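Local coordinates for protein enterochelin esterase (Salmonella enterica subsp. enterica serovar Typhimurium, PDB 3MGA) that probably hydrolyses the ester bonds of ferric enterobactin, the iron-loaded siderophore, so that the captured iron can be released inside the cell, at residues A86-W91 against Q378-H383; P161-P166 against W220-S225; S180-N185 against N255-L260. All blocks are in the same frame, centred on the assembly; numbering follows the deposited sequence.

Interaction 1: residues A86-W91 against Q378-H383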
loop_
_atom_site.group_PDB
_atom_site.type_symbol
_atom_site.label_atom_id
_atom_site.label_comp_id
_atom_site.label_asym_id
_atom_site.label_seq_id
_atom_site.Cartn_x
_atom_site.Cartn_y
_atom_site.Cartn_z
ATOM N N ALA A 86 -8.619 5.863 19.892
ATOM C CA ALA A 86 -7.351 6.547 20.105
ATOM C C ALA A 86 -6.415 6.246 18.932
ATOM O O ALA A 86 -6.367 5.118 18.440
ATOM C CB ALA A 86 -6.719 6.103 21.401
ATOM N N LEU A 87 -5.684 7.262 18.478
ATOM C CA LEU A 87 -4.735 7.103 17.381
ATOM C C LEU A 87 -3.472 7.881 17.686
ATOM O O LEU A 87 -3.528 8.935 18.322
ATOM C CB LEU A 87 -5.348 7.586 16.071
ATOM C CG LEU A 87 -6.537 6.774 15.560
ATOM C CD1 LEU A 87 -7.171 7.447 14.359
ATOM C CD2 LEU A 87 -6.109 5.338 15.225
ATOM N N SER A 88 -2.330 7.362 17.246
ATOM C CA SER A 88 -1.053 8.030 17.476
ATOM C C SER A 88 -0.917 9.282 16.603
ATOM O O SER A 88 -1.564 9.410 15.575
ATOM C CB SER A 88 0.103 7.078 17.201
ATOM O OG SER A 88 0.124 6.718 15.834
ATOM N N ALA A 89 -0.036 10.183 17.003
ATOM C CA ALA A 89 0.154 11.449 16.296
ATOM C C ALA A 89 0.717 11.340 14.880
ATOM O O ALA A 89 0.438 12.185 14.040
ATOM C CB ALA A 89 1.039 12.369 17.134
ATOM N N ASN A 90 1.504 10.305 14.623
ATOM C CA ASN A 90 2.139 10.113 13.328
ATOM C C ASN A 90 1.359 9.204 12.369
ATOM O O ASN A 90 1.790 8.970 11.236
ATOM C CB ASN A 90 3.526 9.521 13.552
ATOM C CG ASN A 90 4.425 10.423 14.395
ATOM O OD1 ASN A 90 4.440 11.643 14.231
ATOM N ND2 ASN A 90 5.209 9.815 15.275
ATOM N N TRP A 91 0.205 8.726 12.817
ATOM C CA TRP A 91 -0.615 7.805 12.049
ATOM C C TRP A 91 -1.355 8.377 10.839
ATOM O O TRP A 91 -1.747 9.540 10.805
ATOM C CB TRP A 91 -1.645 7.150 12.979
ATOM C CG TRP A 91 -2.478 6.107 12.323
ATOM C CD1 TRP A 91 -2.175 4.795 12.196
ATOM C CD2 TRP A 91 -3.761 6.289 11.713
ATOM N NE1 TRP A 91 -3.185 4.136 11.541
ATOM C CE2 TRP A 91 -4.172 5.034 11.232
ATOM C CE3 TRP A 91 -4.595 7.396 11.514
ATOM C CZ2 TRP A 91 -5.389 4.845 10.570
ATOM C CZ3 TRP A 91 -5.808 7.209 10.859
ATOM C CH2 TRP A 91 -6.190 5.942 10.390
ATOM N N GLN A 378 10.251 2.165 9.358
ATOM C CA GLN A 378 9.065 1.776 10.127
ATOM C C GLN A 378 8.024 2.840 9.883
ATOM O O GLN A 378 8.337 4.026 9.909
ATOM C CB GLN A 378 9.339 1.738 11.625
ATOM C CG GLN A 378 10.403 0.769 12.028
ATOM C CD GLN A 378 10.623 0.715 13.528
ATOM O OE1 GLN A 378 9.840 1.263 14.310
ATOM N NE2 GLN A 378 11.692 0.046 13.936
ATOM N N VAL A 379 6.783 2.419 9.679
ATOM C CA VAL A 379 5.706 3.340 9.411
ATOM C C VAL A 379 4.605 3.201 10.458
ATOM O O VAL A 379 4.205 2.096 10.820
ATOM C CB VAL A 379 5.136 3.113 7.971
ATOM C CG1 VAL A 379 4.020 4.091 7.657
ATOM C CG2 VAL A 379 6.244 3.264 6.947
ATOM N N ASP A 380 4.147 4.336 10.972
ATOM C CA ASP A 380 3.059 4.352 11.939
ATOM C C ASP A 380 1.801 4.303 11.079
ATOM O O ASP A 380 1.208 5.330 10.750
ATOM C CB ASP A 380 3.112 5.610 12.811
ATOM C CG ASP A 380 2.007 5.660 13.839
ATOM O OD1 ASP A 380 1.078 4.834 13.765
ATOM O OD2 ASP A 380 2.060 6.535 14.729
ATOM N N GLY A 381 1.444 3.081 10.696
ATOM C CA GLY A 381 0.297 2.784 9.846
ATOM C C GLY A 381 0.346 1.295 9.540
ATOM O O GLY A 381 1.119 0.564 10.174
ATOM N N GLY A 382 -0.432 0.836 8.558
ATOM C CA GLY A 382 -0.463 -0.592 8.240
ATOM C C GLY A 382 -0.368 -1.035 6.791
ATOM O O GLY A 382 0.353 -0.447 5.987
ATOM N N HIS A 383 -1.078 -2.120 6.490
ATOM C CA HIS A 383 -1.129 -2.726 5.157
ATOM C C HIS A 383 -2.088 -1.816 4.388
ATOM O O HIS A 383 -3.206 -2.199 4.041
ATOM C CB HIS A 383 -1.667 -4.152 5.303
ATOM C CG HIS A 383 -1.364 -5.048 4.147
ATOM N ND1 HIS A 383 -0.160 -5.707 4.024
ATOM C CD2 HIS A 383 -2.112 -5.424 3.085
ATOM C CE1 HIS A 383 -0.172 -6.435 2.923
ATOM N NE2 HIS A 383 -1.348 -6.288 2.338
HETATM O O HOH W 1 -0.673 4.042 15.629
HETATM O O HOH W 2 2.323 7.275 9.193
#

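Interaction 2: residues P161-P166 against W220-S225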
loop_
_atom_site.group_PDB
_atom_site.type_symbol
_atom_site.label_atom_id
_atom_site.label_comp_id
_atom_site.label_asym_id
_atom_site.label_seq_id
_atom_site.Cartn_x
_atom_site.Cartn_y
_atom_site.Cartn_z
ATOM N N PRO A 161 6.189 12.907 -0.121
ATOM C CA PRO A 161 6.807 13.636 -1.223
ATOM C C PRO A 161 6.101 13.487 -2.556
ATOM O O PRO A 161 5.825 12.362 -2.983
ATOM C CB PRO A 161 8.223 13.028 -1.308
ATOM C CG PRO A 161 8.437 12.331 -0.030
ATOM C CD PRO A 161 7.092 11.860 0.394
ATOM N N GLY A 162 5.807 14.627 -3.190
ATOM C CA GLY A 162 5.161 14.666 -4.492
ATOM C C GLY A 162 3.651 14.707 -4.435
ATOM O O GLY A 162 3.011 15.408 -5.233
ATOM N N TRP A 163 3.079 13.954 -3.496
ATOM C CA TRP A 163 1.636 13.886 -3.330
ATOM C C TRP A 163 1.080 15.174 -2.725
ATOM O O TRP A 163 -0.113 15.450 -2.851
ATOM C CB TRP A 163 1.254 12.672 -2.464
ATOM C CG TRP A 163 1.744 11.381 -3.037
ATOM C CD1 TRP A 163 2.924 10.752 -2.756
ATOM C CD2 TRP A 163 1.085 10.585 -4.019
ATOM N NE1 TRP A 163 3.030 9.600 -3.497
ATOM C CE2 TRP A 163 1.914 9.475 -4.282
ATOM C CE3 TRP A 163 -0.136 10.694 -4.697
ATOM C CZ2 TRP A 163 1.561 8.478 -5.191
ATOM C CZ3 TRP A 163 -0.493 9.705 -5.601
ATOM C CH2 TRP A 163 0.356 8.607 -5.840
ATOM N N ASP A 164 1.942 15.952 -2.070
ATOM C CA ASP A 164 1.534 17.219 -1.451
ATOM C C ASP A 164 1.437 18.344 -2.482
ATOM O O ASP A 164 0.550 19.188 -2.397
ATOM C CB ASP A 164 2.502 17.622 -0.326
ATOM C CG ASP A 164 3.934 17.858 -0.824
ATOM O OD1 ASP A 164 4.322 17.296 -1.880
ATOM O OD2 ASP A 164 4.675 18.601 -0.141
ATOM N N ARG A 165 2.363 18.353 -3.441
ATOM C CA ARG A 165 2.396 19.352 -4.513
ATOM C C ARG A 165 2.287 18.643 -5.848
ATOM O O ARG A 165 3.250 18.617 -6.609
ATOM C CB ARG A 165 3.719 20.126 -4.509
ATOM C CG ARG A 165 3.982 20.998 -3.305
ATOM C CD ARG A 165 5.425 21.506 -3.337
ATOM N NE ARG A 165 5.749 22.208 -4.582
ATOM C CZ ARG A 165 6.965 22.652 -4.903
ATOM N NH1 ARG A 165 7.994 22.469 -4.078
ATOM N NH2 ARG A 165 7.154 23.276 -6.060
ATOM N N PRO A 166 1.122 18.042 -6.140
ATOM C CA PRO A 166 1.006 17.352 -7.419
ATOM C C PRO A 166 1.166 18.307 -8.596
ATOM O O PRO A 166 0.586 19.397 -8.585
ATOM C CB PRO A 166 -0.408 16.768 -7.377
ATOM C CG PRO A 166 -1.142 17.587 -6.364
ATOM C CD PRO A 166 -0.121 17.965 -5.352
ATOM N N TRP A 220 1.680 9.524 -11.455
ATOM C CA TRP A 220 2.340 10.489 -12.365
ATOM C C TRP A 220 2.548 11.897 -11.765
ATOM O O TRP A 220 3.675 12.403 -11.745
ATOM C CB TRP A 220 1.575 10.659 -13.684
ATOM C CG TRP A 220 0.765 9.488 -14.168
ATOM C CD1 TRP A 220 -0.582 9.472 -14.358
ATOM C CD2 TRP A 220 1.232 8.175 -14.505
ATOM N NE1 TRP A 220 -0.980 8.244 -14.812
ATOM C CE2 TRP A 220 0.113 7.428 -14.912
ATOM C CE3 TRP A 220 2.485 7.561 -14.513
ATOM C CZ2 TRP A 220 0.208 6.103 -15.327
ATOM C CZ3 TRP A 220 2.576 6.238 -14.924
ATOM C CH2 TRP A 220 1.449 5.528 -15.319
ATOM N N PRO A 221 1.459 12.542 -11.288
ATOM C CA PRO A 221 1.629 13.888 -10.746
ATOM C C PRO A 221 2.694 13.991 -9.660
ATOM O O PRO A 221 3.466 14.956 -9.653
ATOM C CB PRO A 221 0.240 14.228 -10.192
ATOM C CG PRO A 221 -0.698 13.351 -10.958
ATOM C CD PRO A 221 0.059 12.090 -11.205
ATOM N N ALA A 222 2.741 13.002 -8.765
ATOM C CA ALA A 222 3.720 12.986 -7.671
ATOM C C ALA A 222 5.140 12.819 -8.192
ATOM O O ALA A 222 6.070 13.450 -7.686
ATOM C CB ALA A 222 3.398 11.889 -6.678
ATOM N N LEU A 223 5.305 11.965 -9.198
ATOM C CA LEU A 223 6.625 11.725 -9.792
ATOM C C LEU A 223 7.139 12.953 -10.541
ATOM O O LEU A 223 8.303 13.327 -10.407
ATOM C CB LEU A 223 6.577 10.528 -10.735
ATOM C CG LEU A 223 6.292 9.177 -10.093
ATOM C CD1 LEU A 223 6.101 8.117 -11.173
ATOM C CD2 LEU A 223 7.411 8.797 -9.140
ATOM N N ALA A 224 6.273 13.568 -11.335
ATOM C CA ALA A 224 6.654 14.757 -12.099
ATOM C C ALA A 224 7.001 15.906 -11.151
ATOM O O ALA A 224 7.940 16.664 -11.400
ATOM C CB ALA A 224 5.533 15.167 -13.070
ATOM N N SER A 225 6.253 16.024 -10.059
ATOM C CA SER A 225 6.508 17.070 -9.075
ATOM C C SER A 225 7.901 16.911 -8.461
ATOM O O SER A 225 8.643 17.871 -8.357
ATOM C CB SER A 225 5.449 17.045 -7.977
ATOM O OG SER A 225 5.696 18.063 -7.025
#

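Interaction 3: residues S180-N185 against N255-L260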
loop_
_atom_site.group_PDB
_atom_site.type_symbol
_atom_site.label_atom_id
_atom_site.label_comp_id
_atom_site.label_asym_id
_atom_site.label_seq_id
_atom_site.Cartn_x
_atom_site.Cartn_y
_atom_site.Cartn_z
ATOM N N SER A 180 2.974 -12.112 -23.399
ATOM C CA SER A 180 4.079 -12.948 -22.940
ATOM C C SER A 180 3.993 -14.389 -23.425
ATOM O O SER A 180 2.985 -15.066 -23.204
ATOM C CB SER A 180 4.106 -12.937 -21.420
ATOM O OG SER A 180 5.106 -13.792 -20.930
ATOM N N GLU A 181 5.058 -14.853 -24.077
ATOM C CA GLU A 181 5.131 -16.219 -24.577
ATOM C C GLU A 181 5.500 -17.124 -23.396
ATOM O O GLU A 181 4.952 -18.213 -23.234
ATOM C CB GLU A 181 6.164 -16.330 -25.712
ATOM C CG GLU A 181 6.150 -17.674 -26.419
ATOM C CD GLU A 181 7.169 -17.793 -27.553
ATOM O OE1 GLU A 181 7.883 -16.810 -27.854
ATOM O OE2 GLU A 181 7.247 -18.891 -28.144
ATOM N N ARG A 182 6.442 -16.653 -22.581
ATOM C CA ARG A 182 6.882 -17.351 -21.365
ATOM C C ARG A 182 5.690 -17.619 -20.431
ATOM O O ARG A 182 5.484 -18.741 -19.981
ATOM C CB ARG A 182 7.926 -16.471 -20.663
ATOM C CG ARG A 182 8.297 -16.793 -19.207
ATOM C CD ARG A 182 9.203 -17.938 -19.038
ATOM N NE ARG A 182 10.465 -17.749 -19.743
ATOM C CZ ARG A 182 11.464 -18.626 -19.716
ATOM N NH1 ARG A 182 11.365 -19.731 -18.985
ATOM N NH2 ARG A 182 12.573 -18.388 -20.402
ATOM N N LEU A 183 4.905 -16.584 -20.153
ATOM C CA LEU A 183 3.751 -16.708 -19.256
ATOM C C LEU A 183 2.495 -17.238 -19.930
ATOM O O LEU A 183 1.664 -17.881 -19.280
ATOM C CB LEU A 183 3.437 -15.366 -18.596
ATOM C CG LEU A 183 4.547 -14.866 -17.684
ATOM C CD1 LEU A 183 4.275 -13.445 -17.224
ATOM C CD2 LEU A 183 4.723 -15.826 -16.492
ATOM N N GLY A 184 2.341 -16.938 -21.214
ATOM C CA GLY A 184 1.181 -17.396 -21.969
ATOM C C GLY A 184 -0.043 -16.553 -21.701
ATOM O O GLY A 184 -1.158 -17.052 -21.744
ATOM N N ASN A 185 0.171 -15.275 -21.404
ATOM C CA ASN A 185 -0.923 -14.341 -21.151
ATOM C C ASN A 185 -0.562 -12.928 -21.610
ATOM O O ASN A 185 0.615 -12.620 -21.803
ATOM C CB ASN A 185 -1.331 -14.364 -19.670
ATOM C CG ASN A 185 -0.209 -13.932 -18.733
ATOM O OD1 ASN A 185 0.574 -13.035 -19.040
ATOM N ND2 ASN A 185 -0.150 -14.560 -17.568
ATOM N N ASN A 255 7.932 -16.347 -8.340
ATOM C CA ASN A 255 7.726 -17.085 -9.589
ATOM C C ASN A 255 8.810 -16.605 -10.559
ATOM O O ASN A 255 8.793 -15.455 -10.995
ATOM C CB ASN A 255 6.331 -16.838 -10.160
ATOM C CG ASN A 255 6.030 -17.701 -11.375
ATOM O OD1 ASN A 255 6.901 -18.404 -11.892
ATOM N ND2 ASN A 255 4.786 -17.654 -11.834
ATOM N N ALA A 256 9.747 -17.490 -10.884
ATOM C CA ALA A 256 10.876 -17.142 -11.756
ATOM C C ALA A 256 10.470 -16.743 -13.160
ATOM O O ALA A 256 11.061 -15.837 -13.728
ATOM C CB ALA A 256 11.902 -18.280 -11.794
ATOM N N ASP A 257 9.466 -17.405 -13.724
ATOM C CA ASP A 257 9.020 -17.062 -15.082
ATOM C C ASP A 257 8.592 -15.619 -15.232
ATOM O O ASP A 257 8.851 -15.008 -16.259
ATOM C CB ASP A 257 7.913 -17.999 -15.574
ATOM C CG ASP A 257 8.450 -19.335 -16.036
ATOM O OD1 ASP A 257 9.692 -19.493 -16.061
ATOM O OD2 ASP A 257 7.635 -20.217 -16.400
ATOM N N PHE A 258 7.948 -15.064 -14.215
ATOM C CA PHE A 258 7.520 -13.676 -14.296
ATOM C C PHE A 258 8.717 -12.771 -14.586
ATOM O O PHE A 258 8.694 -11.989 -15.533
ATOM C CB PHE A 258 6.819 -13.232 -13.018
ATOM C CG PHE A 258 6.428 -11.787 -13.021
ATOM C CD1 PHE A 258 5.291 -11.363 -13.691
ATOM C CD2 PHE A 258 7.196 -10.842 -12.359
ATOM C CE1 PHE A 258 4.928 -10.033 -13.696
ATOM C CE2 PHE A 258 6.831 -9.505 -12.368
ATOM C CZ PHE A 258 5.694 -9.106 -13.036
ATOM N N TRP A 259 9.768 -12.905 -13.779
ATOM C CA TRP A 259 10.964 -12.075 -13.948
ATOM C C TRP A 259 11.813 -12.439 -15.154
ATOM O O TRP A 259 12.463 -11.562 -15.723
ATOM C CB TRP A 259 11.785 -12.040 -12.664
ATOM C CG TRP A 259 11.072 -11.278 -11.619
ATOM C CD1 TRP A 259 10.444 -11.773 -10.518
ATOM C CD2 TRP A 259 10.828 -9.869 -11.625
ATOM N NE1 TRP A 259 9.863 -10.753 -9.813
ATOM C CE2 TRP A 259 10.082 -9.572 -10.473
ATOM C CE3 TRP A 259 11.194 -8.827 -12.484
ATOM C CZ2 TRP A 259 9.697 -8.273 -10.148
ATOM C CZ3 TRP A 259 10.811 -7.542 -12.167
ATOM C CH2 TRP A 259 10.062 -7.276 -11.008
ATOM N N LEU A 260 11.818 -13.714 -15.540
ATOM C CA LEU A 260 12.529 -14.118 -16.747
ATOM C C LEU A 260 11.831 -13.444 -17.923
ATOM O O LEU A 260 12.475 -12.837 -18.763
ATOM C CB LEU A 260 12.521 -15.635 -16.940
ATOM C CG LEU A 260 13.431 -16.481 -16.052
ATOM C CD1 LEU A 260 13.112 -17.945 -16.221
ATOM C CD2 LEU A 260 14.922 -16.202 -16.350
#

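Interaction 1: residues A86-W91 against Q378-H383
W91 and D380 bring their backbones closest here, with their CA atoms 5.0 Å apart, where the type I beta turn S88-W91 meets the chain around the end of strand 373-379. The contact joins two domains: the turn links strands 80-87 and 92-100, which belong to two different antiparallel sheets of the N-terminal, E-set-like half, whereas 373-379 is an edge strand of the mixed sheet of the alpha/beta-hydrolase half. D380 is the centre of an inverse gamma turn, and its carboxylate reaches into the beta turn. CG lies anti to the backbone N (chi1 -179°), which carries the acid toward S88 and the start of W91. The model places S88 OG implausibly close to OD2, so the direct link between hydroxyl and carboxylate remains doubtful; a water bridges the same two groups more credibly, lying 2.8 Å from S88 OG and donating to D380 OD1. On the indole side, OD1 sits in the ring plane at the edge of W91, 3.6 Å from CD1, and the carboxylate is turned 66° from the indole. The D380 carbonyl adds a nearly straight CA-H...O contact, W91 CA to D380 O at 3.3 Å with 169° at the hydrogen. On the far strand, V379 pairs by backbone bonds with A349 and V351, while W91 is bonded to M154 of its own domain, so each side of the junction is tied into its own half. Three residues after D380 comes H383, whose ND1 is bonded to E353 and whose side chain touches S289 of the GxSxG pattern; this is consistent with the acid, histidine and serine of a hydrolase triad. At the other end of the turn, a second water donates to both N90 O and D380 O, 2.7 Å from each oxygen.

Interaction 2: residues P161-P166 against W220-S225
This is a loop-on-helix packing contact, partly buried, in which the connection between strands 148-153 and 174-180 lies against the first turns of helix 220-228. A222 is central to it: its CB stands over one face of the W163 indole, 3.7 Å from the centroid of the five-membered ring and only 11° off the normal, a CH-pi contact. The backbones also come close, the CA atoms of G162 and A222 being 3.9 Å apart. Two CA-H...O contacts run in opposite senses between these residues, A222 CA to G162 O and G162 CA to A222 O, each 3.5 Å long. G162 makes this approach at positive phi, with its CA against A222 O. The helix belongs to the alpha/beta-hydrolase domain, and the loop is part of the link leading to it from the N-terminal domain; P161 and W163 also touch helix 385-399. One turn after A222, S225 holds OG anti to its backbone N (chi1 -180°), where it donates to R165 O at 2.5 Å, the donor tilted 25° from the carbonyl plane. The same OG is bonded to Q229. A turn back along the helix, P221 CB meets P166 CB at 3.8 Å.

Interaction 3: residues S180-N185 against N255-L260
R182 and D257 make the polar part of this surface contact, a salt bridge that is long and weak: R182 NH1 to D257 OD1 is 3.4 Å, with 138° at the hydrogen and the guanidinium and carboxylate planes 56° apart. The arginine chain, bent at chi2 and chi3, folds across the aspartate, so that R182 CD also lies 3.4 Å from D257 CG. L260 CD1 sits over one face of the guanidinium, offset toward its rim, 3.7 Å from NH1. Firmer hold on the arginine comes from Q264, which accepts from NH2. Alongside, L183 puts CD2 4.0 Å from D257 CB, and its CD1 reaches F258 CD1 at 4.2 Å. The loop is the hairpin connection between strands 174-180 and 185-193 at the edge of the mixed sheet of the alpha/beta-hydrolase domain, packed on the start of helix 256-273. Within it G184 and N185 both face S180 in a G1 beta bulge, and S180 OG accepts from L183 N at 2.9 Å in an ST motif. E265 of the same helix binds S180 OG and R182 N. On the helix side N255 is the N-cap, its OD1 accepting a weak capping bond from D257 N, 3.3 Å long.

Overall arrangement
Interaction 1 joins the two domains, and interaction 2 seats the connecting loop on the hydrolase domain; both are partly buried, their nearest atoms about 11 Å apart. Interaction 3 lies wholly within the hydrolase domain, at the surface, on the opposite side of the chain's centre from interaction 1. Their chemistry follows this placing. The domain junction of 86-91 with 378-383 is polar and wetted by bridging waters, whereas 161-166 against 220-225 relies on close backbone approach, an aromatic face and a serine bond. Contact 180-185 with 255-260 combines leucine packing with a weak ion pair. Interactions 1 and 3 lie at the ends of the two outermost strands of the mixed sheet, 373-379 and 174-180 respectively.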